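Local coordinates for Gp26 (Listeria phage P40, PDB 4JZ5), which probably hydrolyses glycosidic bonds of Listeria cell-wall peptidoglycan, as the catalytic domain of a phage endolysin of glycosyl hydrolase family 25, at residues A[74-79]-A[109-114]; A[115-120]-A[148-153]; A[167-172]-A[185-190]. One frame throughout, in Å; residues are numbered along the deposited sequence. Where two conformers were deposited one is given.

In the fold
All three contacts reach one curled, mostly parallel sheet. Contact 1 and contact 2 are its buried parts: strand 76-81 meets the entry to strand 114-117 in the first, and strand 114-117 continues against strand 147-152 in the second, their centres about 17 Å apart and on opposite sides of the chain's centre. Contact 3, about 10 Å from contact 2 between centres, takes up strand 169-172, the next neighbour of 147-152, and is only partly buried. Chemistry shifts accordingly: apolar side chains and two backbone bonds in contact 1, regular parallel pairing with a pair of acids at a tyrosine edge in contact 2, and arginine and aspartate bonds to backbone atoms in contact 3.

Contact 1 (A[74-79]-A[109-114]); sequences MPFGLY and AEPTFL
F76 fills the hollow between A109 and P111. F76 CZ meets A109 CB at 3.7 Å near the ring plane, an edge contact, whereas P111 CA stands over one face, nearer the ring's margin than its centre, and P111 CG touches F76 CE2 at 3.8 Å. A chi1 of 78° sets the ring between the backbone N and the carbonyl carbon of F76 and brings its far end to the loop, although its CB starts out away from it. P111 is the bump on the other side: it runs alongside the phenyl ring in the same direction, and its CB also approaches L78 CG at 4.2 Å, so the proline sits between F76 and L78. Farther along, L78 and L114 extend together as neighbours, with L114 CD2 packed 3.8 Å from L78 CB. At G77 the chains run close, its CA 3.1 Å from F113 O.

The backbones are tied by two bonds, T112 N to F76 O (2.9 Å, 159° at the hydrogen) and L78 N to F113 O (3.0 Å). A water accepts from F76 N and donates to E110 O, bridging the chains where they diverge. L69 and A66 of helix 62-72 also pack on F76, while Y101 and C104 of helix 87-106 pack on P111. The L78-L114 parallel bridge marks where the loop after helix 87-106 becomes strand 114-117, completing the right-handed beta-alpha-beta crossover of a beta/alpha-barrel-like fold, as in other family 25 hydrolases.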
ATOM      1  N   MET A  74       1.470  -8.766  13.614  1.00  5.56           N
ATOM      2  CA  MET A  74       0.726  -8.643  12.359  1.00  5.14           C
ATOM      3  C   MET A  74       1.699  -8.352  11.232  1.00  5.08           C
ATOM      4  O   MET A  74       2.390  -7.340  11.279  1.00  5.29           O
ATOM      5  CB  MET A  74      -0.288  -7.516  12.452  1.00  5.86           C
ATOM      6  CG  MET A  74      -1.008  -7.237  11.146  1.00  6.15           C
ATOM      7  SD  MET A  74      -2.116  -8.531  10.570  1.00  6.14           S
ATOM      8  CE  MET A  74      -3.444  -8.355  11.778  1.00 10.04           C
ATOM      9  N   PRO A  75       1.743  -9.208  10.204  1.00  5.27           N
ATOM     10  CA  PRO A  75       2.619  -8.885   9.073  1.00  6.16           C
ATOM     11  C   PRO A  75       2.146  -7.614   8.379  1.00  4.61           C
ATOM     12  O   PRO A  75       0.949  -7.356   8.277  1.00  4.88           O
ATOM     13  CB  PRO A  75       2.508 -10.114   8.168  1.00  6.64           C
ATOM     14  CG  PRO A  75       1.241 -10.767   8.548  1.00 11.76           C
ATOM     15  CD  PRO A  75       1.024 -10.479  10.005  1.00  5.84           C
ATOM     16  N   PHE A  76       3.092  -6.806   7.919  1.00  4.33           N
ATOM     17  CA  PHE A  76       2.731  -5.550   7.315  1.00  4.33           C
ATOM     18  C   PHE A  76       3.736  -5.091   6.279  1.00  3.96           C
ATOM     19  O   PHE A  76       4.859  -5.559   6.191  1.00  4.83           O
ATOM     20  CB  PHE A  76       2.512  -4.469   8.407  1.00  4.55           C
ATOM     21  CG  PHE A  76       3.779  -3.884   8.969  1.00  5.18           C
ATOM     22  CD1 PHE A  76       4.457  -4.522   9.988  1.00  6.32           C
ATOM     23  CD2 PHE A  76       4.287  -2.685   8.478  1.00  5.10           C
ATOM     24  CE1 PHE A  76       5.623  -3.992  10.511  1.00  8.17           C
ATOM     25  CE2 PHE A  76       5.448  -2.141   9.005  1.00  6.84           C
ATOM     26  CZ  PHE A  76       6.118  -2.805  10.025  1.00  7.50           C
ATOM     27  N   GLY A  77       3.275  -4.150   5.477  1.00  3.96           N
ATOM     28  CA  GLY A  77       4.067  -3.491   4.465  1.00  4.83           C
ATOM     29  C   GLY A  77       3.846  -1.992   4.483  1.00  3.72           C
ATOM     30  O   GLY A  77       3.080  -1.476   5.295  1.00  4.27           O
ATOM     31  N   LEU A  78       4.490  -1.288   3.557  1.00  3.79           N
ATOM     32  CA  LEU A  78       4.421   0.176   3.475  1.00  4.35           C
ATOM     33  C   LEU A  78       3.981   0.617   2.097  1.00  3.81           C
ATOM     34  O   LEU A  78       4.339  -0.029   1.105  1.00  5.06           O
ATOM     35  CB  LEU A  78       5.787   0.826   3.691  1.00  5.28           C
ATOM     36  CG  LEU A  78       6.550   0.449   4.953  1.00  6.53           C
ATOM     37  CD1 LEU A  78       7.864   1.210   4.990  1.00  8.44           C
ATOM     38  CD2 LEU A  78       5.775   0.667   6.229  1.00  9.04           C
ATOM     39  N   TYR A  79       3.259   1.733   2.011  1.00  3.97           N
ATOM     40  CA  TYR A  79       2.993   2.350   0.723  1.00  3.98           C
ATOM     41  C   TYR A  79       3.313   3.836   0.774  1.00  4.48           C
ATOM     42  O   TYR A  79       3.000   4.533   1.737  1.00  4.63           O
ATOM     43  CB  TYR A  79       1.542   2.101   0.247  1.00  5.00           C
ATOM     44  CG  TYR A  79       0.462   2.930   0.920  1.00  4.80           C
ATOM     45  CD1 TYR A  79       0.100   4.176   0.419  1.00  5.24           C
ATOM     46  CD2 TYR A  79      -0.234   2.452   2.027  1.00  4.61           C
ATOM     47  CE1 TYR A  79      -0.899   4.936   1.002  1.00  6.02           C
ATOM     48  CE2 TYR A  79      -1.240   3.214   2.626  1.00  5.90           C
ATOM     49  CZ  TYR A  79      -1.568   4.449   2.097  1.00  5.33           C
ATOM     50  OH  TYR A  79      -2.547   5.229   2.668  1.00  6.62           O
ATOM     51  N   ALA A 109      10.838  -3.420  13.737  1.00  8.33           N
ATOM     52  CA  ALA A 109       9.771  -3.959  12.917  1.00  8.81           C
ATOM     53  C   ALA A 109      10.344  -4.414  11.575  1.00  9.61           C
ATOM     54  O   ALA A 109      11.471  -4.039  11.190  1.00 14.00           O
ATOM     55  CB  ALA A 109       8.686  -2.926  12.742  1.00 10.31           C
ATOM     56  N   GLU A 110       9.609  -5.268  10.883  1.00  7.22           N
ATOM     57  CA  GLU A 110      10.094  -5.823   9.636  1.00  8.81           C
ATOM     58  C   GLU A 110       9.002  -5.814   8.568  1.00  7.33           C
ATOM     59  O   GLU A 110       8.281  -6.789   8.406  1.00  8.09           O
ATOM     60  CB  GLU A 110      10.606  -7.249   9.862  1.00 11.58           C
ATOM     61  CG  GLU A 110      11.748  -7.351  10.886  1.00 13.66           C
ATOM     62  CD  GLU A 110      13.078  -6.810  10.375  1.00 12.61           C
ATOM     63  OE1 GLU A 110      13.183  -6.499   9.168  1.00 12.11           O
ATOM     64  OE2 GLU A 110      14.023  -6.693  11.192  1.00 13.17           O
ATOM     65  N   PRO A 111       8.899  -4.723   7.810  1.00  6.91           N
ATOM     66  CA  PRO A 111       7.942  -4.732   6.696  1.00  6.91           C
ATOM     67  C   PRO A 111       8.334  -5.765   5.653  1.00  5.50           C
ATOM     68  O   PRO A 111       9.534  -5.955   5.412  1.00  7.27           O
ATOM     69  CB  PRO A 111       8.078  -3.323   6.110  1.00  7.63           C
ATOM     70  CG  PRO A 111       8.776  -2.495   7.179  1.00  8.67           C
ATOM     71  CD  PRO A 111       9.681  -3.478   7.865  1.00  8.82           C
ATOM     72  N   THR A 112       7.362  -6.417   5.032  1.00  5.38           N
ATOM     73  CA  THR A 112       7.667  -7.480   4.081  1.00  5.72           C
ATOM     74  C   THR A 112       7.321  -7.147   2.639  1.00  5.03           C
ATOM     75  O   THR A 112       7.533  -7.964   1.758  1.00  6.54           O
ATOM     76  CB  THR A 112       6.954  -8.778   4.449  1.00  7.08           C
ATOM     77  OG1 THR A 112       5.554  -8.546   4.500  1.00  9.91           O
ATOM     78  CG2 THR A 112       7.442  -9.297   5.808  1.00 14.49           C
ATOM     79  N   PHE A 113       6.791  -5.958   2.381  1.00  5.07           N
ATOM     80  CA  PHE A 113       6.392  -5.579   1.030  1.00  5.34           C
ATOM     81  C   PHE A 113       6.290  -4.067   1.001  1.00  4.91           C
ATOM     82  O   PHE A 113       5.922  -3.453   2.009  1.00  5.11           O
ATOM     83  CB  PHE A 113       5.043  -6.222   0.654  1.00  5.52           C
ATOM     84  CG  PHE A 113       4.993  -6.780  -0.741  1.00  5.20           C
ATOM     85  CD1 PHE A 113       4.802  -5.948  -1.840  1.00  5.81           C
ATOM     86  CD2 PHE A 113       5.136  -8.135  -0.955  1.00  5.74           C
ATOM     87  CE1 PHE A 113       4.751  -6.476  -3.123  1.00  6.45           C
ATOM     88  CE2 PHE A 113       5.077  -8.661  -2.228  1.00  6.98           C
ATOM     89  CZ  PHE A 113       4.890  -7.835  -3.313  1.00  6.17           C
ATOM     90  N   LEU A 114       6.577  -3.473  -0.151  1.00  4.50           N
ATOM     91  CA  LEU A 114       6.501  -2.035  -0.324  1.00  4.93           C
ATOM     92  C   LEU A 114       5.671  -1.725  -1.560  1.00  4.46           C
ATOM     93  O   LEU A 114       5.548  -2.554  -2.452  1.00  4.57           O
ATOM     94  CB  LEU A 114       7.907  -1.444  -0.484  1.00  4.98           C
ATOM     95  CG  LEU A 114       8.895  -1.775   0.639  1.00  5.28           C
ATOM     96  CD1 LEU A 114      10.291  -1.351   0.241  1.00  6.75           C
ATOM     97  CD2 LEU A 114       8.510  -1.111   1.954  1.00  7.12           C
TER
HETATM   98  O   HOH W   1       5.801  -7.743   9.033  1.00  8.66           O

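Contact 2 (A[115-120]-A[148-153])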
ATOM      1  N   PHE A 115       5.088  -0.523  -1.602  1.00  4.29           N
ATOM      2  CA  PHE A 115       4.230  -0.132  -2.716  1.00  4.45           C
ATOM      3  C   PHE A 115       4.393   1.327  -3.095  1.00  4.12           C
ATOM      4  O   PHE A 115       4.559   2.199  -2.245  1.00  4.56           O
ATOM      5  CB  PHE A 115       2.758  -0.325  -2.348  1.00  4.21           C
ATOM      6  CG  PHE A 115       2.350  -1.749  -2.207  1.00  4.37           C
ATOM      7  CD1 PHE A 115       1.940  -2.463  -3.316  1.00  5.91           C
ATOM      8  CD2 PHE A 115       2.348  -2.374  -0.987  1.00  5.94           C
ATOM      9  CE1 PHE A 115       1.544  -3.781  -3.208  1.00  7.73           C
ATOM     10  CE2 PHE A 115       1.957  -3.701  -0.884  1.00  7.48           C
ATOM     11  CZ  PHE A 115       1.565  -4.391  -1.997  1.00  8.66           C
ATOM     12  N   LEU A 116       4.305   1.567  -4.401  1.00  4.31           N
ATOM     13  CA  LEU A 116       4.115   2.886  -4.963  1.00  4.48           C
ATOM     14  C   LEU A 116       2.613   3.108  -5.178  1.00  4.35           C
ATOM     15  O   LEU A 116       1.981   2.374  -5.947  1.00  5.07           O
ATOM     16  CB  LEU A 116       4.834   2.978  -6.305  1.00  4.38           C
ATOM     17  CG  LEU A 116       4.595   4.240  -7.123  1.00  5.11           C
ATOM     18  CD1 LEU A 116       4.954   5.474  -6.328  1.00  5.91           C
ATOM     19  CD2 LEU A 116       5.398   4.203  -8.413  1.00  5.86           C
ATOM     20  N   ASP A 117       2.054   4.116  -4.511  1.00  4.57           N
ATOM     21  CA  ASP A 117       0.663   4.547  -4.699  1.00  4.66           C
ATOM     22  C   ASP A 117       0.693   5.745  -5.634  1.00  4.56           C
ATOM     23  O   ASP A 117       1.174   6.835  -5.259  1.00  5.31           O
ATOM     24  CB  ASP A 117       0.104   4.907  -3.311  1.00  5.67           C
ATOM     25  CG  ASP A 117      -1.277   5.528  -3.329  1.00  6.83           C
ATOM     26  OD1 ASP A 117      -1.716   6.039  -4.360  1.00  6.98           O
ATOM     27  OD2 ASP A 117      -1.924   5.530  -2.261  1.00  9.25           O
ATOM     28  N   TYR A 118       0.267   5.528  -6.878  1.00  5.17           N
ATOM     29  CA  TYR A 118       0.401   6.544  -7.918  1.00  5.71           C
ATOM     30  C   TYR A 118      -0.972   6.838  -8.469  1.00  7.90           C
ATOM     31  O   TYR A 118      -1.468   6.070  -9.314  1.00  8.37           O
ATOM     32  CB  TYR A 118       1.353   6.116  -9.056  1.00  7.42           C
ATOM     33  CG  TYR A 118       1.766   7.321  -9.861  1.00  6.48           C
ATOM     34  CD1 TYR A 118       2.820   8.114  -9.463  1.00  6.59           C
ATOM     35  CD2 TYR A 118       1.046   7.723 -10.966  1.00  7.63           C
ATOM     36  CE1 TYR A 118       3.160   9.259 -10.153  1.00  6.54           C
ATOM     37  CE2 TYR A 118       1.383   8.865 -11.666  1.00  7.15           C
ATOM     38  CZ  TYR A 118       2.421   9.640 -11.247  1.00  7.26           C
ATOM     39  OH  TYR A 118       2.725  10.780 -11.956  1.00  7.35           O
ATOM     40  N   GLU A 119      -1.591   7.918  -7.995  1.00  7.44           N
ATOM     41  CA  GLU A 119      -2.976   8.191  -8.354  1.00  9.27           C
ATOM     42  C   GLU A 119      -3.250   9.658  -8.692  1.00  8.65           C
ATOM     43  O   GLU A 119      -4.402  10.050  -8.875  1.00  9.32           O
ATOM     44  CB  GLU A 119      -3.885   7.705  -7.236  1.00 10.77           C
ATOM     45  CG  GLU A 119      -3.721   8.446  -5.937  1.00 10.35           C
ATOM     46  CD  GLU A 119      -4.552   7.823  -4.798  1.00  9.21           C
ATOM     47  OE1 GLU A 119      -4.061   6.986  -4.027  1.00  8.59           O
ATOM     48  OE2 GLU A 119      -5.737   8.194  -4.648  1.00 12.70           O
ATOM     49  N   GLU A 120      -2.197  10.465  -8.794  1.00  9.04           N
ATOM     50  CA  GLU A 120      -2.288  11.813  -9.348  1.00  8.99           C
ATOM     51  C   GLU A 120      -0.951  12.091 -10.005  1.00  7.65           C
ATOM     52  O   GLU A 120       0.023  11.383  -9.762  1.00  7.52           O
ATOM     53  CB  GLU A 120      -2.619  12.856  -8.275  1.00 10.24           C
ATOM     54  CG  GLU A 120      -1.554  13.064  -7.205  1.00  9.88           C
ATOM     55  CD  GLU A 120      -1.924  14.196  -6.257  1.00 10.67           C
ATOM     56  OE1 GLU A 120      -1.729  15.375  -6.631  1.00 12.85           O
ATOM     57  OE2 GLU A 120      -2.436  13.913  -5.142  1.00 10.69           O
ATOM     58  N   GLY A 148       5.304  -3.302  -5.182  1.00  4.31           N
ATOM     59  CA  GLY A 148       4.154  -3.302  -6.057  1.00  5.25           C
ATOM     60  C   GLY A 148       3.659  -1.903  -6.385  1.00  4.07           C
ATOM     61  O   GLY A 148       4.275  -0.904  -6.014  1.00  4.61           O
ATOM     62  N   LEU A 149       2.532  -1.860  -7.099  1.00  4.32           N
ATOM     63  CA  LEU A 149       1.988  -0.637  -7.660  1.00  4.62           C
ATOM     64  C   LEU A 149       0.497  -0.601  -7.374  1.00  4.11           C
ATOM     65  O   LEU A 149      -0.198  -1.586  -7.587  1.00  4.58           O
ATOM     66  CB  LEU A 149       2.233  -0.604  -9.162  1.00  4.73           C
ATOM     67  CG  LEU A 149       1.710   0.611  -9.919  1.00  5.00           C
ATOM     68  CD1 LEU A 149       2.351   1.902  -9.459  1.00  5.73           C
ATOM     69  CD2 LEU A 149       1.937   0.404 -11.412  1.00  7.09           C
ATOM     70  N   TYR A 150       0.033   0.561  -6.901  1.00  4.76           N
ATOM     71  CA  TYR A 150      -1.373   0.799  -6.587  1.00  4.16           C
ATOM     72  C   TYR A 150      -1.910   1.977  -7.378  1.00  4.29           C
ATOM     73  O   TYR A 150      -1.285   3.031  -7.439  1.00  5.02           O
ATOM     74  CB  TYR A 150      -1.547   1.097  -5.091  1.00  4.29           C
ATOM     75  CG  TYR A 150      -2.887   1.694  -4.712  1.00  4.56           C
ATOM     76  CD1 TYR A 150      -3.113   3.070  -4.804  1.00  5.25           C
ATOM     77  CD2 TYR A 150      -3.919   0.886  -4.250  1.00  5.03           C
ATOM     78  CE1 TYR A 150      -4.319   3.620  -4.459  1.00  5.65           C
ATOM     79  CE2 TYR A 150      -5.140   1.430  -3.906  1.00  5.03           C
ATOM     80  CZ  TYR A 150      -5.333   2.802  -4.003  1.00  5.12           C
ATOM     81  OH  TYR A 150      -6.525   3.395  -3.665  1.00  7.02           O
ATOM     82  N   ALA A 151      -3.123   1.798  -7.908  1.00  4.93           N
ATOM     83  CA  ALA A 151      -3.935   2.898  -8.414  1.00  5.62           C
ATOM     84  C   ALA A 151      -5.368   2.394  -8.559  1.00  5.28           C
ATOM     85  O   ALA A 151      -5.643   1.184  -8.500  1.00  5.48           O
ATOM     86  CB  ALA A 151      -3.412   3.411  -9.746  1.00  6.80           C
ATOM     87  N   GLY A 152      -6.310   3.314  -8.722  1.00  6.26           N
ATOM     88  CA  GLY A 152      -7.650   2.940  -9.112  1.00  6.84           C
ATOM     89  C   GLY A 152      -7.686   2.382 -10.529  1.00  6.62           C
ATOM     90  O   GLY A 152      -6.848   2.715 -11.370  1.00  6.53           O
ATOM     91  N   ASP A 153      -8.674   1.524 -10.747  0.51  7.59           N
ATOM     92  CA  ASP A 153      -8.970   0.877 -12.018  0.51  7.54           C
ATOM     93  C   ASP A 153      -8.814   1.813 -13.227  0.51  9.71           C
ATOM     94  O   ASP A 153      -7.985   1.583 -14.102  0.51  8.93           O
ATOM     95  CB  ASP A 153     -10.402   0.337 -11.915  0.51  8.35           C
ATOM     96  CG  ASP A 153     -10.795  -0.569 -13.065  0.51 12.14           C
ATOM     97  OD1 ASP A 153     -10.002  -0.791 -14.002  0.51 13.03           O
ATOM     98  OD2 ASP A 153     -11.939  -1.067 -13.025  0.51 16.18           O
TER
HETATM   99  O   HOH W   2      -6.501   6.185  -2.779  1.00 15.33           O
HETATM  100  O   HOH W   3      -7.622   5.928  -4.608  1.00 24.55           O
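Strands 115-117 and 148-152 run parallel, their axes 4.6 Å apart and inclined by 23°, in the register F115-G148, L116-L149 and D117-Y150. Three bonds zip them: L116 N to G148 O, Y150 N to L116 O (2.8 Å) and Y118 N to Y150 O, the last nearly straight at 170°.

On one face, L116 and L149 extend together and meet through CD2 and CD1 at 4.0 Å. On the other, F115 lays its CD1 3.6 Å from G148 CA, directly against the glycine backbone. Next along this face, D117 and Y150 run alongside each other, both with CG anti to the backbone N (173° for D117), which brings D117 OD1 to 3.3 Å from Y150 CD1 at the ring edge. E119 OE1 comes to the same edge, 3.4 Å from Y150 CE1, and lies 2.6 Å from D117 OD1. Two waters each donate to both E119 OE2 and Y150 OH, and Q193 also bonds that hydroxyl. Such an Asp-X-Glu pattern at a strand's C-terminal end is consistent with the active-site region of a family 25 barrel.

C132 and F135 of helix 128-143 cover L116, and W156 of helix 153-158 covers L149, whereas W170 of strand 169-172 meets F115 and Y150 edge-to-face. The pair thus forms the two strands of the beta-alpha-beta unit 114-117, 128-143, 147-152, between neighbouring strands 76-81 and 169-172.

Contact 3 (A[167-172]-A[185-190])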
ATOM      1  N   ASP A 167       6.051  -5.989  -8.636  1.00  5.03           N
ATOM      2  CA  ASP A 167       5.810  -7.263  -7.988  1.00  5.44           C
ATOM      3  C   ASP A 167       4.378  -7.549  -7.543  1.00  5.79           C
ATOM      4  O   ASP A 167       4.125  -8.660  -7.061  1.00  7.10           O
ATOM      5  CB  ASP A 167       6.740  -7.384  -6.779  1.00  6.40           C
ATOM      6  CG  ASP A 167       8.187  -7.371  -7.179  1.00  6.12           C
ATOM      7  OD1 ASP A 167       8.538  -8.180  -8.070  1.00  9.18           O
ATOM      8  OD2 ASP A 167       8.960  -6.562  -6.651  1.00  6.95           O
ATOM      9  N   LEU A 168       3.458  -6.597  -7.621  1.00  5.51           N
ATOM     10  CA  LEU A 168       2.092  -6.863  -7.183  1.00  5.39           C
ATOM     11  C   LEU A 168       1.116  -5.783  -7.640  1.00  4.79           C
ATOM     12  O   LEU A 168       1.309  -4.609  -7.360  1.00  4.88           O
ATOM     13  CB  LEU A 168       2.049  -6.997  -5.662  1.00  6.64           C
ATOM     14  CG  LEU A 168       0.847  -7.771  -5.115  1.00  6.81           C
ATOM     15  CD1 LEU A 168       1.233  -8.546  -3.850  1.00 10.88           C
ATOM     16  CD2 LEU A 168      -0.321  -6.847  -4.820  1.00  8.10           C
ATOM     17  N   ARG A 169       0.077  -6.206  -8.353  1.00  4.93           N
ATOM     18  CA  ARG A 169      -0.963  -5.298  -8.832  1.00  5.13           C
ATOM     19  C   ARG A 169      -2.031  -5.059  -7.769  1.00  4.66           C
ATOM     20  O   ARG A 169      -2.822  -5.955  -7.463  1.00  5.39           O
ATOM     21  CB  ARG A 169      -1.638  -5.880 -10.068  1.00  6.09           C
ATOM     22  CG  ARG A 169      -0.721  -6.121 -11.256  1.00  6.51           C
ATOM     23  CD  ARG A 169      -1.378  -7.005 -12.313  1.00  8.11           C
ATOM     24  NE  ARG A 169      -2.583  -6.423 -12.908  1.00  8.09           N
ATOM     25  CZ  ARG A 169      -2.605  -5.649 -13.988  1.00  8.95           C
ATOM     26  NH1 ARG A 169      -1.495  -5.342 -14.642  1.00  9.55           N
ATOM     27  NH2 ARG A 169      -3.770  -5.186 -14.421  1.00  9.64           N
ATOM     28  N   TRP A 170      -2.038  -3.850  -7.221  1.00  4.34           N
ATOM     29  CA  TRP A 170      -2.967  -3.455  -6.174  1.00  4.55           C
ATOM     30  C   TRP A 170      -3.922  -2.442  -6.807  1.00  4.18           C
ATOM     31  O   TRP A 170      -3.538  -1.308  -7.109  1.00  5.17           O
ATOM     32  CB  TRP A 170      -2.173  -2.883  -5.005  1.00  4.48           C
ATOM     33  CG  TRP A 170      -2.976  -2.537  -3.796  1.00  4.50           C
ATOM     34  CD1 TRP A 170      -4.293  -2.815  -3.553  1.00  4.38           C
ATOM     35  CD2 TRP A 170      -2.496  -1.835  -2.654  1.00  4.13           C
ATOM     36  NE1 TRP A 170      -4.647  -2.335  -2.326  1.00  4.80           N
ATOM     37  CE2 TRP A 170      -3.566  -1.721  -1.752  1.00  4.34           C
ATOM     38  CE3 TRP A 170      -1.260  -1.278  -2.306  1.00  4.82           C
ATOM     39  CZ2 TRP A 170      -3.441  -1.067  -0.535  1.00  5.18           C
ATOM     40  CZ3 TRP A 170      -1.136  -0.641  -1.095  1.00  5.22           C
ATOM     41  CH2 TRP A 170      -2.223  -0.526  -0.227  1.00  6.01           C
ATOM     42  N   VAL A 171      -5.150  -2.879  -7.062  1.00  5.03           N
ATOM     43  CA  VAL A 171      -6.094  -2.106  -7.859  1.00  4.88           C
ATOM     44  C   VAL A 171      -7.337  -1.772  -7.048  1.00  4.87           C
ATOM     45  O   VAL A 171      -7.930  -2.652  -6.421  1.00  5.40           O
ATOM     46  CB  VAL A 171      -6.507  -2.869  -9.130  1.00  5.88           C
ATOM     47  CG1 VAL A 171      -7.366  -1.987 -10.023  1.00  6.76           C
ATOM     48  CG2 VAL A 171      -5.276  -3.356  -9.896  1.00  7.12           C
ATOM     49  N   ALA A 172      -7.722  -0.498  -7.067  1.00  5.19           N
ATOM     50  CA  ALA A 172      -8.913  -0.046  -6.360  1.00  5.12           C
ATOM     51  C   ALA A 172     -10.122   0.043  -7.271  1.00  5.76           C
ATOM     52  O   ALA A 172     -10.047   0.568  -8.386  1.00  6.15           O
ATOM     53  CB  ALA A 172      -8.659   1.297  -5.713  1.00  5.99           C
ATOM     54  N   PRO A 185     -12.595  -4.717 -10.081  1.00  8.68           N
ATOM     55  CA  PRO A 185     -11.841  -3.965 -11.081  1.00  8.91           C
ATOM     56  C   PRO A 185     -12.108  -4.487 -12.486  1.00 10.15           C
ATOM     57  O   PRO A 185     -12.389  -5.663 -12.682  1.00 10.79           O
ATOM     58  CB  PRO A 185     -10.386  -4.198 -10.665  1.00 10.11           C
ATOM     59  CG  PRO A 185     -10.465  -4.473  -9.215  1.00  9.32           C
ATOM     60  CD  PRO A 185     -11.722  -5.264  -9.038  1.00  8.35           C
ATOM     61  N   SER A 186     -11.995  -3.602 -13.462  1.00 10.09           N
ATOM     62  CA  SER A 186     -12.176  -3.982 -14.851  1.00 12.81           C
ATOM     63  C   SER A 186     -10.917  -4.599 -15.451  1.00 10.31           C
ATOM     64  O   SER A 186     -10.921  -4.997 -16.612  1.00 15.31           O
ATOM     65  CB  SER A 186     -12.578  -2.761 -15.664  1.00 12.87           C
ATOM     66  OG  SER A 186     -11.485  -1.875 -15.813  1.00 17.16           O
ATOM     67  N   ILE A 187      -9.846  -4.646 -14.662  1.00 10.21           N
ATOM     68  CA  ILE A 187      -8.569  -5.204 -15.075  1.00 10.10           C
ATOM     69  C   ILE A 187      -8.149  -6.260 -14.068  1.00  9.52           C
ATOM     70  O   ILE A 187      -8.646  -6.280 -12.952  1.00  9.64           O
ATOM     71  CB  ILE A 187      -7.467  -4.111 -15.175  1.00  9.65           C
ATOM     72  CG1 ILE A 187      -7.245  -3.429 -13.821  1.00  9.67           C
ATOM     73  CG2 ILE A 187      -7.826  -3.094 -16.248  1.00 11.98           C
ATOM     74  CD1 ILE A 187      -6.176  -2.353 -13.849  1.00 10.42           C
ATOM     75  N   PRO A 188      -7.230  -7.143 -14.448  1.00  9.77           N
ATOM     76  CA  PRO A 188      -6.766  -8.138 -13.476  1.00 10.88           C
ATOM     77  C   PRO A 188      -6.092  -7.489 -12.280  1.00  7.86           C
ATOM     78  O   PRO A 188      -5.437  -6.444 -12.404  1.00  9.01           O
ATOM     79  CB  PRO A 188      -5.744  -8.952 -14.264  1.00 12.81           C
ATOM     80  CG  PRO A 188      -6.134  -8.761 -15.688  1.00 15.44           C
ATOM     81  CD  PRO A 188      -6.687  -7.383 -15.791  1.00 13.03           C
ATOM     82  N   TYR A 189      -6.252  -8.110 -11.123  1.00  8.48           N
ATOM     83  CA  TYR A 189      -5.637  -7.606  -9.908  1.00  7.73           C
ATOM     84  C   TYR A 189      -5.032  -8.748  -9.115  1.00  6.25           C
ATOM     85  O   TYR A 189      -5.434  -9.904  -9.247  1.00  7.41           O
ATOM     86  CB  TYR A 189      -6.669  -6.881  -9.037  1.00  9.26           C
ATOM     87  CG  TYR A 189      -7.726  -7.801  -8.440  1.00  8.87           C
ATOM     88  CD1 TYR A 189      -7.489  -8.504  -7.271  1.00  9.42           C
ATOM     89  CD2 TYR A 189      -8.959  -7.964  -9.054  1.00 12.09           C
ATOM     90  CE1 TYR A 189      -8.430  -9.349  -6.731  1.00 11.36           C
ATOM     91  CE2 TYR A 189      -9.914  -8.815  -8.521  1.00 12.11           C
ATOM     92  CZ  TYR A 189      -9.649  -9.490  -7.354  1.00 12.10           C
ATOM     93  OH  TYR A 189     -10.592 -10.339  -6.819  1.00 16.02           O
ATOM     94  N   ASP A 190      -4.061  -8.406  -8.273  1.00  5.43           N
ATOM     95  CA  ASP A 190      -3.569  -9.311  -7.244  1.00  6.06           C
ATOM     96  C   ASP A 190      -4.225  -8.989  -5.890  1.00  5.91           C
ATOM     97  O   ASP A 190      -4.701  -9.893  -5.191  1.00  6.35           O
ATOM     98  CB  ASP A 190      -2.049  -9.222  -7.128  1.00  6.22           C
ATOM     99  CG  ASP A 190      -1.334  -9.660  -8.387  1.00  7.04           C
ATOM    100  OD1 ASP A 190      -1.789 -10.638  -9.007  1.00  8.95           O
ATOM    101  OD2 ASP A 190      -0.345  -8.997  -8.757  1.00  8.18           O
TER
HETATM  102  O   HOH W   4       1.661 -10.988  -7.762  1.00 23.00           O
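Strand 169-172 and the irregular segment 185-190 come together at R169 and D190, whose CA atoms are 5.0 Å apart and whose backbones share the bond from D190 N to R169 O (2.9 Å). The aspartate closes a second link by turning its carboxylate back on the strand: D190 OD2 accepts from R169 N at 2.9 Å, almost straight at 171°, on its anti side and 26° out of the carboxylate plane. Residue 169 is thus held through both its N-H and its carbonyl. D190 CB also rests against L168 CD2.

The R169 side chain leads elsewhere. A bend at chi3 (62°) swings its guanidinium along the loop, where R169 NE and R169 NH2 both close on the single oxygen P188 O, each at 2.9 Å. The oxygen lies in the guanidinium plane, but both nitrogens reach it from one face of its carbonyl plane, R169 NE from well above. I187 CD1 packs near R169 NH2 at 3.8 Å. Beyond the arginine, V171 fills the bend of the loop: its CG1 touches P185 CB (3.8 Å) and I187 CD1, while CG2 meets Y189 CB at 3.9 Å.

D162 forms a salt bridge with R169 NH1, so one guanidinium ties together two parts of the chain, and W156 of helix 153-158 packs on R169. R169 and D190 make no salt bridge with each other; R169 NE and D190 OD2 are 5.4 Å apart. Each charged group instead binds backbone atoms across the contact, so this loop, which lacks regular strand pairing here, is fastened to the strand largely by side-chain-to-backbone bonds.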